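Local coordinates for protein BIFUNCTIONAL PROTEIN Proline utilization A (PutA) (PDB 5UX5) that catalyses the two-step oxidation of proline to glutamate, with an FAD-dependent proline dehydrogenase and an NAD-dependent aldehyde dehydrogenase in one chain, at residues His585-Val590 and Lys614-Pro619; Ser608-Ala613 and Asn905-Leu910; Leu495-Glu500 and His648-Asp653. All coordinates share one frame; numbering follows the deposited sequence.

Contact 1 of 3, residues His585-Val590 and Lys614-Pro619; sequences HNLVVV and KAILKP. With NAD (nicotinamide-adenine-dinucleotide), chain F.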
loop_
_atom_site.group_PDB
_atom_site.type_symbol
_atom_site.label_atom_id
_atom_site.label_comp_id
_atom_site.label_asym_id
_atom_site.label_seq_id
_atom_site.Cartn_x
_atom_site.Cartn_y
_atom_site.Cartn_z
ATOM N N HIS A 585 20.248 -16.896 22.601
ATOM C CA HIS A 585 21.609 -16.445 22.355
ATOM C C HIS A 585 21.998 -15.360 23.363
ATOM O O HIS A 585 21.132 -14.686 23.934
ATOM C CB HIS A 585 21.716 -15.857 20.936
ATOM C CG HIS A 585 21.516 -16.845 19.832
ATOM N ND1 HIS A 585 21.014 -16.482 18.600
ATOM C CD2 HIS A 585 21.798 -18.165 19.749
ATOM C CE1 HIS A 585 20.964 -17.543 17.815
ATOM N NE2 HIS A 585 21.438 -18.575 18.488
ATOM N N ASN A 586 23.298 -15.150 23.556
ATOM C CA ASN A 586 23.760 -14.025 24.353
ATOM C C ASN A 586 23.925 -12.741 23.545
ATOM O O ASN A 586 23.659 -11.652 24.073
ATOM C CB ASN A 586 25.066 -14.407 25.032
ATOM C CG ASN A 586 24.857 -15.501 26.054
ATOM O OD1 ASN A 586 23.787 -15.582 26.666
ATOM N ND2 ASN A 586 25.863 -16.342 26.254
ATOM N N LEU A 587 24.325 -12.845 22.276
ATOM C CA LEU A 587 24.716 -11.689 21.471
ATOM C C LEU A 587 24.381 -11.952 20.010
ATOM O O LEU A 587 24.786 -12.979 19.460
ATOM C CB LEU A 587 26.215 -11.391 21.621
ATOM C CG LEU A 587 26.916 -10.289 20.826
ATOM C CD1 LEU A 587 26.313 -8.891 21.007
ATOM C CD2 LEU A 587 28.380 -10.269 21.201
ATOM N N VAL A 588 23.639 -11.035 19.391
ATOM C CA VAL A 588 23.364 -11.066 17.961
ATOM C C VAL A 588 23.943 -9.813 17.315
ATOM O O VAL A 588 23.829 -8.717 17.871
ATOM C CB VAL A 588 21.858 -11.159 17.686
ATOM C CG1 VAL A 588 21.605 -11.008 16.194
ATOM C CG2 VAL A 588 21.302 -12.475 18.230
ATOM N N VAL A 589 24.535 -9.967 16.126
ATOM C CA VAL A 589 25.003 -8.838 15.329
ATOM C C VAL A 589 24.019 -8.606 14.183
ATOM O O VAL A 589 23.622 -9.559 13.488
ATOM C CB VAL A 589 26.423 -9.087 14.802
ATOM C CG1 VAL A 589 26.801 -8.017 13.732
ATOM C CG2 VAL A 589 27.396 -9.086 15.945
ATOM N N VAL A 590 23.611 -7.344 13.995
ATOM C CA VAL A 590 22.683 -6.960 12.930
ATOM C C VAL A 590 23.432 -6.093 11.929
ATOM O O VAL A 590 23.761 -4.930 12.212
ATOM C CB VAL A 590 21.448 -6.219 13.462
ATOM C CG1 VAL A 590 20.564 -5.827 12.306
ATOM C CG2 VAL A 590 20.672 -7.082 14.414
ATOM N N LYS A 614 21.663 -9.630 23.742
ATOM C CA LYS A 614 22.192 -8.298 23.448
ATOM C C LYS A 614 22.381 -8.152 21.935
ATOM O O LYS A 614 22.499 -9.145 21.206
ATOM C CB LYS A 614 23.524 -8.052 24.184
ATOM C CG LYS A 614 23.361 -7.638 25.664
ATOM C CD LYS A 614 22.892 -8.748 26.616
ATOM C CE LYS A 614 24.075 -9.512 27.218
ATOM N NZ LYS A 614 23.795 -10.950 27.538
ATOM N N ALA A 615 22.336 -6.918 21.443
ATOM C CA ALA A 615 22.471 -6.712 20.003
ATOM C C ALA A 615 23.529 -5.672 19.684
ATOM O O ALA A 615 23.591 -4.608 20.318
ATOM C CB ALA A 615 21.155 -6.295 19.369
ATOM N N ILE A 616 24.330 -5.973 18.662
ATOM C CA ILE A 616 25.202 -4.997 18.018
ATOM C C ILE A 616 24.596 -4.641 16.670
ATOM O O ILE A 616 24.338 -5.523 15.838
ATOM C CB ILE A 616 26.635 -5.513 17.857
ATOM C CG1 ILE A 616 27.365 -5.465 19.195
ATOM C CG2 ILE A 616 27.359 -4.683 16.858
ATOM C CD1 ILE A 616 28.715 -6.133 19.181
ATOM N N LEU A 617 24.328 -3.356 16.477
ATOM C CA LEU A 617 23.878 -2.825 15.202
ATOM C C LEU A 617 25.084 -2.291 14.443
ATOM O O LEU A 617 25.759 -1.357 14.909
ATOM C CB LEU A 617 22.834 -1.723 15.406
ATOM C CG LEU A 617 22.446 -0.869 14.180
ATOM C CD1 LEU A 617 22.022 -1.724 13.004
ATOM C CD2 LEU A 617 21.318 0.099 14.540
ATOM N N LYS A 618 25.346 -2.877 13.277
ATOM C CA LYS A 618 26.376 -2.373 12.371
ATOM C C LYS A 618 25.693 -1.916 11.080
ATOM O O LYS A 618 25.420 -2.736 10.188
ATOM C CB LYS A 618 27.435 -3.454 12.119
ATOM C CG LYS A 618 28.696 -2.968 11.416
ATOM C CD LYS A 618 28.542 -3.185 9.953
ATOM C CE LYS A 618 29.205 -2.146 9.159
ATOM N NZ LYS A 618 28.502 -2.184 7.863
ATOM N N PRO A 619 25.407 -0.632 10.919
ATOM C CA PRO A 619 24.607 -0.191 9.770
ATOM C C PRO A 619 25.422 0.003 8.494
ATOM O O PRO A 619 26.643 0.225 8.500
ATOM C CB PRO A 619 24.042 1.146 10.241
ATOM C CG PRO A 619 24.965 1.618 11.321
ATOM C CD PRO A 619 25.879 0.499 11.725
HETATM P PA NAD F . 26.297 -5.697 1.366
HETATM O O1A NAD F . 25.650 -7.109 1.151
HETATM O O2A NAD F . 27.728 -5.665 0.734
HETATM O O5B NAD F . 26.464 -5.410 2.903
HETATM C C5B NAD F . 25.382 -5.181 3.771
HETATM C C4B NAD F . 25.890 -4.959 5.195
HETATM O O4B NAD F . 26.980 -5.813 5.557
HETATM C C3B NAD F . 26.306 -3.538 5.418
HETATM O O3B NAD F . 26.106 -3.146 6.729
HETATM C C2B NAD F . 27.731 -3.679 5.061
HETATM O O2B NAD F . 28.519 -2.584 5.373
HETATM C C1B NAD F . 28.084 -4.950 5.763
HETATM N N9A NAD F . 29.331 -5.529 5.278
HETATM C C8A NAD F . 29.599 -5.982 3.999
HETATM N N7A NAD F . 30.864 -6.445 3.934
HETATM C C5A NAD F . 31.483 -6.314 5.187
HETATM C C6A NAD F . 32.735 -6.626 5.707
HETATM N N6A NAD F . 33.781 -7.212 4.906
HETATM N N1A NAD F . 32.996 -6.367 7.001
HETATM C C2A NAD F . 32.068 -5.805 7.817
HETATM N N3A NAD F . 30.829 -5.493 7.346
HETATM C C4A NAD F . 30.513 -5.732 6.056
HETATM O O3 NAD F . 25.266 -4.644 0.743
HETATM P PN NAD F . 25.563 -3.287 -0.069
HETATM O O1N NAD F . 27.020 -3.055 -0.411
HETATM O O2N NAD F . 25.236 -2.139 0.840
HETATM O O5D NAD F . 24.637 -3.365 -1.383
HETATM C C5D NAD F . 24.850 -4.453 -2.271
HETATM C C4D NAD F . 23.628 -4.988 -3.024
HETATM O O4D NAD F . 22.604 -5.530 -2.224
HETATM C C3D NAD F . 22.887 -4.042 -3.903
HETATM O O3D NAD F . 23.605 -3.566 -4.981
HETATM C C2D NAD F . 21.841 -4.981 -4.357
HETATM O O2D NAD F . 22.235 -5.567 -5.547
HETATM C C1D NAD F . 21.681 -5.949 -3.207
#

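Contact 2 of 3, residues Ser608-Ala613 and Asn905-Leu910; sequences SLAAGA and NYVAQL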
loop_
_atom_site.group_PDB
_atom_site.type_symbol
_atom_site.label_atom_id
_atom_site.label_comp_id
_atom_site.label_asym_id
_atom_site.label_seq_id
_atom_site.Cartn_x
_atom_site.Cartn_y
_atom_site.Cartn_z
ATOM N N SER A 608 16.310 -9.452 18.434
ATOM C CA SER A 608 17.319 -9.954 19.356
ATOM C C SER A 608 16.930 -9.665 20.796
ATOM O O SER A 608 17.038 -10.541 21.667
ATOM C CB SER A 608 18.678 -9.315 19.050
ATOM O OG SER A 608 19.119 -9.597 17.735
ATOM N N LEU A 609 16.521 -8.418 21.073
ATOM C CA LEU A 609 16.114 -8.062 22.427
ATOM C C LEU A 609 14.934 -8.907 22.882
ATOM O O LEU A 609 14.953 -9.463 23.982
ATOM C CB LEU A 609 15.774 -6.577 22.533
ATOM C CG LEU A 609 16.842 -5.506 22.383
ATOM C CD1 LEU A 609 16.216 -4.215 22.831
ATOM C CD2 LEU A 609 18.043 -5.819 23.240
ATOM N N ALA A 610 13.898 -9.012 22.049
ATOM C CA ALA A 610 12.759 -9.854 22.390
ATOM C C ALA A 610 13.177 -11.298 22.705
ATOM O O ALA A 610 12.612 -11.940 23.597
ATOM C CB ALA A 610 11.754 -9.824 21.246
ATOM N N ALA A 611 14.163 -11.829 21.988
ATOM C CA ALA A 611 14.576 -13.198 22.245
ATOM C C ALA A 611 15.318 -13.311 23.560
ATOM O O ALA A 611 15.321 -14.381 24.179
ATOM C CB ALA A 611 15.440 -13.711 21.098
ATOM N N GLY A 612 15.947 -12.230 24.009
ATOM C CA GLY A 612 16.754 -12.319 25.208
ATOM C C GLY A 612 18.233 -12.049 25.034
ATOM O O GLY A 612 19.010 -12.198 25.982
ATOM N N ALA A 613 18.644 -11.662 23.837
ATOM C CA ALA A 613 20.046 -11.406 23.549
ATOM C C ALA A 613 20.368 -9.920 23.641
ATOM O O ALA A 613 19.479 -9.064 23.666
ATOM C CB ALA A 613 20.402 -11.929 22.160
ATOM N N ASN A 905 7.572 -16.877 13.949
ATOM C CA ASN A 905 8.652 -17.803 14.261
ATOM C C ASN A 905 10.017 -17.146 14.269
ATOM O O ASN A 905 11.015 -17.828 14.552
ATOM C CB ASN A 905 8.664 -18.946 13.251
ATOM C CG ASN A 905 7.444 -19.774 13.335
ATOM O OD1 ASN A 905 7.000 -20.124 14.433
ATOM N ND2 ASN A 905 6.856 -20.082 12.190
ATOM N N TYR A 906 10.077 -15.836 14.007
ATOM C CA TYR A 906 11.339 -15.137 13.792
ATOM C C TYR A 906 12.140 -15.009 15.090
ATOM O O TYR A 906 13.303 -15.413 15.159
ATOM C CB TYR A 906 11.044 -13.769 13.175
ATOM C CG TYR A 906 12.250 -13.045 12.670
ATOM C CD1 TYR A 906 12.788 -13.343 11.425
ATOM C CD2 TYR A 906 12.874 -12.059 13.448
ATOM C CE1 TYR A 906 13.929 -12.672 10.961
ATOM C CE2 TYR A 906 14.012 -11.392 12.998
ATOM C CZ TYR A 906 14.530 -11.701 11.751
ATOM O OH TYR A 906 15.646 -11.037 11.301
ATOM N N VAL A 907 11.550 -14.413 16.121
ATOM C CA VAL A 907 12.228 -14.335 17.409
ATOM C C VAL A 907 12.737 -15.703 17.854
ATOM O O VAL A 907 13.879 -15.840 18.308
ATOM C CB VAL A 907 11.284 -13.728 18.456
ATOM C CG1 VAL A 907 11.854 -13.967 19.840
ATOM C CG2 VAL A 907 11.062 -12.234 18.177
ATOM N N ALA A 908 11.905 -16.745 17.714
ATOM C CA ALA A 908 12.264 -18.077 18.193
ATOM C C ALA A 908 13.517 -18.670 17.536
ATOM O O ALA A 908 14.030 -19.675 18.043
ATOM C CB ALA A 908 11.082 -19.029 17.993
ATOM N N GLN A 909 14.026 -18.094 16.436
ATOM C CA GLN A 909 15.280 -18.566 15.852
ATOM C C GLN A 909 16.496 -18.094 16.624
ATOM O O GLN A 909 17.586 -18.651 16.438
ATOM C CB GLN A 909 15.441 -18.110 14.409
ATOM C CG GLN A 909 14.394 -18.591 13.464
ATOM C CD GLN A 909 14.667 -18.192 12.026
ATOM O OE1 GLN A 909 14.331 -18.924 11.092
ATOM N NE2 GLN A 909 15.262 -17.021 11.842
ATOM N N LEU A 910 16.357 -17.056 17.438
ATOM C CA LEU A 910 17.534 -16.418 18.022
ATOM C C LEU A 910 17.929 -17.100 19.327
ATOM O O LEU A 910 18.155 -16.493 20.374
ATOM C CB LEU A 910 17.289 -14.922 18.204
ATOM C CG LEU A 910 17.068 -14.216 16.847
ATOM C CD1 LEU A 910 16.997 -12.729 16.991
ATOM C CD2 LEU A 910 18.157 -14.607 15.806
#

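Contact 3 of 3, residues Leu495-Glu500 and His648-Asp653; sequences LITDVE and HTDEAD. With NAD (nicotinamide-adenine-dinucleotide), chain F.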
loop_
_atom_site.group_PDB
_atom_site.type_symbol
_atom_site.label_atom_id
_atom_site.label_comp_id
_atom_site.label_asym_id
_atom_site.label_seq_id
_atom_site.Cartn_x
_atom_site.Cartn_y
_atom_site.Cartn_z
ATOM N N LEU A 495 34.021 6.134 13.398
ATOM C CA LEU A 495 34.386 4.906 12.697
ATOM C C LEU A 495 35.270 4.008 13.562
ATOM O O LEU A 495 36.293 4.448 14.091
ATOM C CB LEU A 495 35.101 5.228 11.386
ATOM C CG LEU A 495 35.454 4.020 10.513
ATOM C CD1 LEU A 495 34.254 3.561 9.732
ATOM C CD2 LEU A 495 36.571 4.352 9.569
ATOM N N ILE A 496 34.903 2.742 13.661
ATOM C CA ILE A 496 35.693 1.775 14.412
ATOM C C ILE A 496 36.645 1.085 13.450
ATOM O O ILE A 496 36.208 0.512 12.449
ATOM C CB ILE A 496 34.794 0.754 15.113
ATOM C CG1 ILE A 496 33.979 1.457 16.184
ATOM C CG2 ILE A 496 35.643 -0.338 15.720
ATOM C CD1 ILE A 496 32.999 0.572 16.863
ATOM N N THR A 497 37.950 1.151 13.736
ATOM C CA THR A 497 38.941 0.487 12.890
ATOM C C THR A 497 39.881 -0.423 13.660
ATOM O O THR A 497 40.553 -1.247 13.032
ATOM C CB THR A 497 39.788 1.509 12.089
ATOM O OG1 THR A 497 40.576 2.319 12.969
ATOM C CG2 THR A 497 38.926 2.402 11.235
ATOM N N ASP A 498 39.924 -0.320 14.987
ATOM C CA ASP A 498 40.830 -1.092 15.827
ATOM C C ASP A 498 40.146 -2.380 16.295
ATOM O O ASP A 498 39.136 -2.334 17.006
ATOM C CB ASP A 498 41.277 -0.254 17.018
ATOM C CG ASP A 498 42.278 -0.967 17.879
ATOM O OD1 ASP A 498 42.721 -2.067 17.494
ATOM O OD2 ASP A 498 42.624 -0.433 18.948
ATOM N N VAL A 499 40.707 -3.526 15.910
ATOM C CA VAL A 499 40.121 -4.796 16.306
ATOM C C VAL A 499 39.995 -4.892 17.820
ATOM O O VAL A 499 39.076 -5.550 18.336
ATOM C CB VAL A 499 40.912 -5.979 15.700
ATOM C CG1 VAL A 499 40.627 -6.050 14.215
ATOM C CG2 VAL A 499 42.421 -5.857 15.940
ATOM N N GLU A 500 40.902 -4.244 18.559
ATOM C CA GLU A 500 40.846 -4.315 20.014
ATOM C C GLU A 500 39.674 -3.530 20.568
ATOM O O GLU A 500 39.249 -3.783 21.698
ATOM C CB GLU A 500 42.165 -3.859 20.631
ATOM C CG GLU A 500 43.113 -5.029 20.938
ATOM C CD GLU A 500 44.599 -4.684 20.780
ATOM O OE1 GLU A 500 45.399 -5.614 20.511
ATOM O OE2 GLU A 500 44.972 -3.493 20.921
ATOM N N HIS A 648 30.020 1.421 14.146
ATOM C CA HIS A 648 30.366 1.754 12.761
ATOM C C HIS A 648 31.747 1.183 12.427
ATOM O O HIS A 648 32.733 1.899 12.256
ATOM C CB HIS A 648 30.339 3.262 12.531
ATOM C CG HIS A 648 29.036 3.918 12.865
ATOM N ND1 HIS A 648 27.860 3.619 12.212
ATOM C CD2 HIS A 648 28.735 4.895 13.758
ATOM C CE1 HIS A 648 26.888 4.374 12.698
ATOM N NE2 HIS A 648 27.392 5.157 13.638
ATOM N N THR A 649 31.812 -0.142 12.345
ATOM C CA THR A 649 33.049 -0.770 11.913
ATOM C C THR A 649 33.237 -0.553 10.420
ATOM O O THR A 649 32.273 -0.396 9.656
ATOM C CB THR A 649 33.064 -2.285 12.200
ATOM O OG1 THR A 649 32.197 -2.969 11.281
ATOM C CG2 THR A 649 32.621 -2.592 13.620
ATOM N N ASP A 650 34.500 -0.545 10.009
ATOM C CA ASP A 650 34.822 -0.572 8.600
ATOM C C ASP A 650 34.472 -1.949 8.039
ATOM O O ASP A 650 33.889 -2.792 8.709
ATOM C CB ASP A 650 36.294 -0.240 8.362
ATOM C CG ASP A 650 37.225 -1.157 9.117
ATOM O OD1 ASP A 650 36.797 -2.286 9.462
ATOM O OD2 ASP A 650 38.393 -0.768 9.357
ATOM N N GLU A 651 34.808 -2.151 6.777
ATOM C CA GLU A 651 34.724 -3.433 6.105
ATOM C C GLU A 651 36.115 -4.008 5.869
ATOM O O GLU A 651 36.347 -4.708 4.880
ATOM C CB GLU A 651 33.954 -3.267 4.799
ATOM C CG GLU A 651 32.520 -2.826 5.037
ATOM C CD GLU A 651 31.686 -2.783 3.765
ATOM O OE1 GLU A 651 30.490 -2.396 3.845
ATOM O OE2 GLU A 651 32.205 -3.174 2.691
ATOM N N ALA A 652 37.054 -3.659 6.735
ATOM C CA ALA A 652 38.389 -4.253 6.752
ATOM C C ALA A 652 38.544 -5.054 8.038
ATOM O O ALA A 652 37.576 -5.731 8.417
ATOM C CB ALA A 652 39.430 -3.170 6.545
ATOM N N ASP A 653 39.671 -4.976 8.759
ATOM C CA ASP A 653 39.927 -5.902 9.872
ATOM C C ASP A 653 38.854 -5.827 10.960
ATOM O O ASP A 653 38.408 -6.862 11.466
ATOM C CB ASP A 653 41.313 -5.642 10.446
ATOM C CG ASP A 653 42.419 -6.175 9.551
ATOM O OD1 ASP A 653 42.055 -6.881 8.594
ATOM O OD2 ASP A 653 43.623 -5.868 9.774
HETATM P PA NAD F . 26.297 -5.697 1.366
HETATM O O1A NAD F . 25.650 -7.109 1.151
HETATM O O2A NAD F . 27.728 -5.665 0.734
HETATM O O5B NAD F . 26.464 -5.410 2.903
HETATM C C5B NAD F . 25.382 -5.181 3.771
HETATM C C4B NAD F . 25.890 -4.959 5.195
HETATM O O4B NAD F . 26.980 -5.813 5.557
HETATM C C3B NAD F . 26.306 -3.538 5.418
HETATM O O3B NAD F . 26.106 -3.146 6.729
HETATM C C2B NAD F . 27.731 -3.679 5.061
HETATM O O2B NAD F . 28.519 -2.584 5.373
HETATM C C1B NAD F . 28.084 -4.950 5.763
HETATM N N9A NAD F . 29.331 -5.529 5.278
HETATM C C8A NAD F . 29.599 -5.982 3.999
HETATM N N7A NAD F . 30.864 -6.445 3.934
HETATM C C5A NAD F . 31.483 -6.314 5.187
HETATM C C6A NAD F . 32.735 -6.626 5.707
HETATM N N6A NAD F . 33.781 -7.212 4.906
HETATM N N1A NAD F . 32.996 -6.367 7.001
HETATM C C2A NAD F . 32.068 -5.805 7.817
HETATM N N3A NAD F . 30.829 -5.493 7.346
HETATM C C4A NAD F . 30.513 -5.732 6.056
HETATM O O3 NAD F . 25.266 -4.644 0.743
HETATM P PN NAD F . 25.563 -3.287 -0.069
HETATM O O1N NAD F . 27.020 -3.055 -0.411
HETATM O O2N NAD F . 25.236 -2.139 0.840
HETATM O O5D NAD F . 24.637 -3.365 -1.383
HETATM C C5D NAD F . 24.850 -4.453 -2.271
HETATM C C4D NAD F . 23.628 -4.988 -3.024
HETATM O O4D NAD F . 22.604 -5.530 -2.224
HETATM C C3D NAD F . 22.887 -4.042 -3.903
HETATM O O3D NAD F . 23.605 -3.566 -4.981
HETATM C C2D NAD F . 21.841 -4.981 -4.357
HETATM O O2D NAD F . 22.235 -5.567 -5.547
HETATM C C1D NAD F . 21.681 -5.949 -3.207
#

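Contact 1 of 3, residues His585-Val590 and Lys614-Pro619
Val588 and Val590 each use both backbone N and O to tie strand 580-591 to its parallel neighbour, strand 614-618. The N of Val588 donates to Lys614 O at 2.9 Å and its O takes the N-H of Ile616; Val590 repeats the pattern with Ile616 O and Lys618 N, and a fifth bond joins Lys614 N to Asn586 O. The strands belong to a Rossmann-type beta-alpha-beta unit, with helix 599-611 as the crossover.

Apolar contacts lie on both faces of the sheet. With CG anti to the backbone N (chi1 176°), Leu587 slants across Ile616, CD1 to CG1 at 4.0 Å, while Val589 lies alongside, its CG2 4.1 Å from Ile616 CB. On the other face Val590 CG1 and Leu617 CD1 meet more loosely, at 4.4 Å. Helix 499-511 packs on Leu587 and Ile616; helix 599-611 packs on Leu617.

At the C-terminal end Lys618 folds its chain so that NZ comes to the NAD ribose. This NZ donates to O3B of NAD at 2.8 Å and, from above the carbonyl plane, to Pro619 O at 3.1 Å. An ammonium group shared in this way probably helps to hold the adenosine ribose at the strand end, as in related NAD-dependent aldehyde dehydrogenases.

Contact 2 of 3, residues Ser608-Ala613 and Asn905-Leu910
Val907 and Leu910 press against the last turn of helix 599-611, which ends in a Schellman motif and is the crossover helix of the Rossmann-type NAD-binding domain. The motif is built from Ala613 N to Ser608 O and Gly612 N to Leu609 O, and Gly612 supplies the positive phi. The partner segment coils through Tyr906-Gln909 with helix-like angles but forms no regular helix, although Leu910 N does reach back to Val907 O.

Apolar side chains carry most of the contact. Val907 points toward the helix and divides its two methyls between neighbouring residues. CG1, anti to the backbone N (chi1 166°), rests on Ala611, 3.7 Å from its CA, while CG2 meets Ala610 CB at 4.0 Å. The CB of Ala611 touches two partners, Val907 CG1 and Leu910 CB, the latter at 3.6 Å. Small alanines on this side of the helix allow the two backbones to come close, with the CA atoms of Ala611 and Val907 5.5 Å apart.

Helix 550-574 closes the neighbouring side, with Tyr567 against both Ala610 and Val907; the rings of Tyr567 and Tyr906 also meet, their planes at about 15°. Ile668 of strand 666-670 touches Ser608 and Leu910 from the sheet.

Leu910 reaches one turn further back along the helix. Its CD1 methyl lies against the backbone of Ser608, 3.6 Å from N, and 3.9 Å from the hydroxyl OG of Ser608, which is itself hydrogen-bonded to Gly604 O.

Contact 3 of 3, residues Leu495-Glu500 and His648-Asp653
The N-H of Ile496 points almost straight at His648 O, 2.7 Å away with 173° at the hydrogen, though it reaches that oxygen from above the carbonyl plane. Ile496 answers with its own O, which accepts a longer bond of 3.2 Å from Asp650 N. Together the pair bridges Ile496 with Thr649, joining two loops by a single short piece of beta pairing.

Side chains gather round this bridge. Leu495 swings CD1 onto His648 O, and the CG2 methyl of Thr497 meets Asp650 OD2 at 3.7 Å, the two side chains crossing at about a right angle. Further on, Val499 CG1 lies 3.9 Å from Asp653 CB, so the beginnings of helices 499-511 and 653-659 touch. Asp498 OD1 caps the first of these, accepting from Glu500 N at 3.0 Å. With chi1 at 56° the carboxylate of Asp650 stands beside Ile496-Thr497, while its OD1 accepts from Gly655 N in the first turn of helix 653-659 and, weakly, from Ala652 N.

Past Asp650 the loop turns to the cofactor. The CB and CG of Glu651 lie over the face of the NAD adenine, with CG 3.6 Å from C5A, and OE1 accepts a hydrogen bond from the ribose hydroxyl O2B. A carboxylate at the 2'-hydroxyl would be expected to disfavour a phosphate there, consistent with the use of NAD.

From the N terminus, the chain passes Leu495-Glu500 first, and contact 3 closes the long loop that returns at His648-Asp653. Contact 1 lies wholly within that loop, pairing strand 580-591 with strand 614-618 around helix 599-611. Contact 2 crosses both: it starts at the end of that helix and finishes far downstream at Asn905-Leu910, just before strand 911-915. Contacts 1 and 2 meet directly, where His585 N lies 3.1 Å from Leu910 O. Contacts 1 and 3 meet through Lys618 with Thr649 and Pro619 with His648, and share the NAD. Contact 2 stays apart from contact 3, its nearest atoms about 16 Å away.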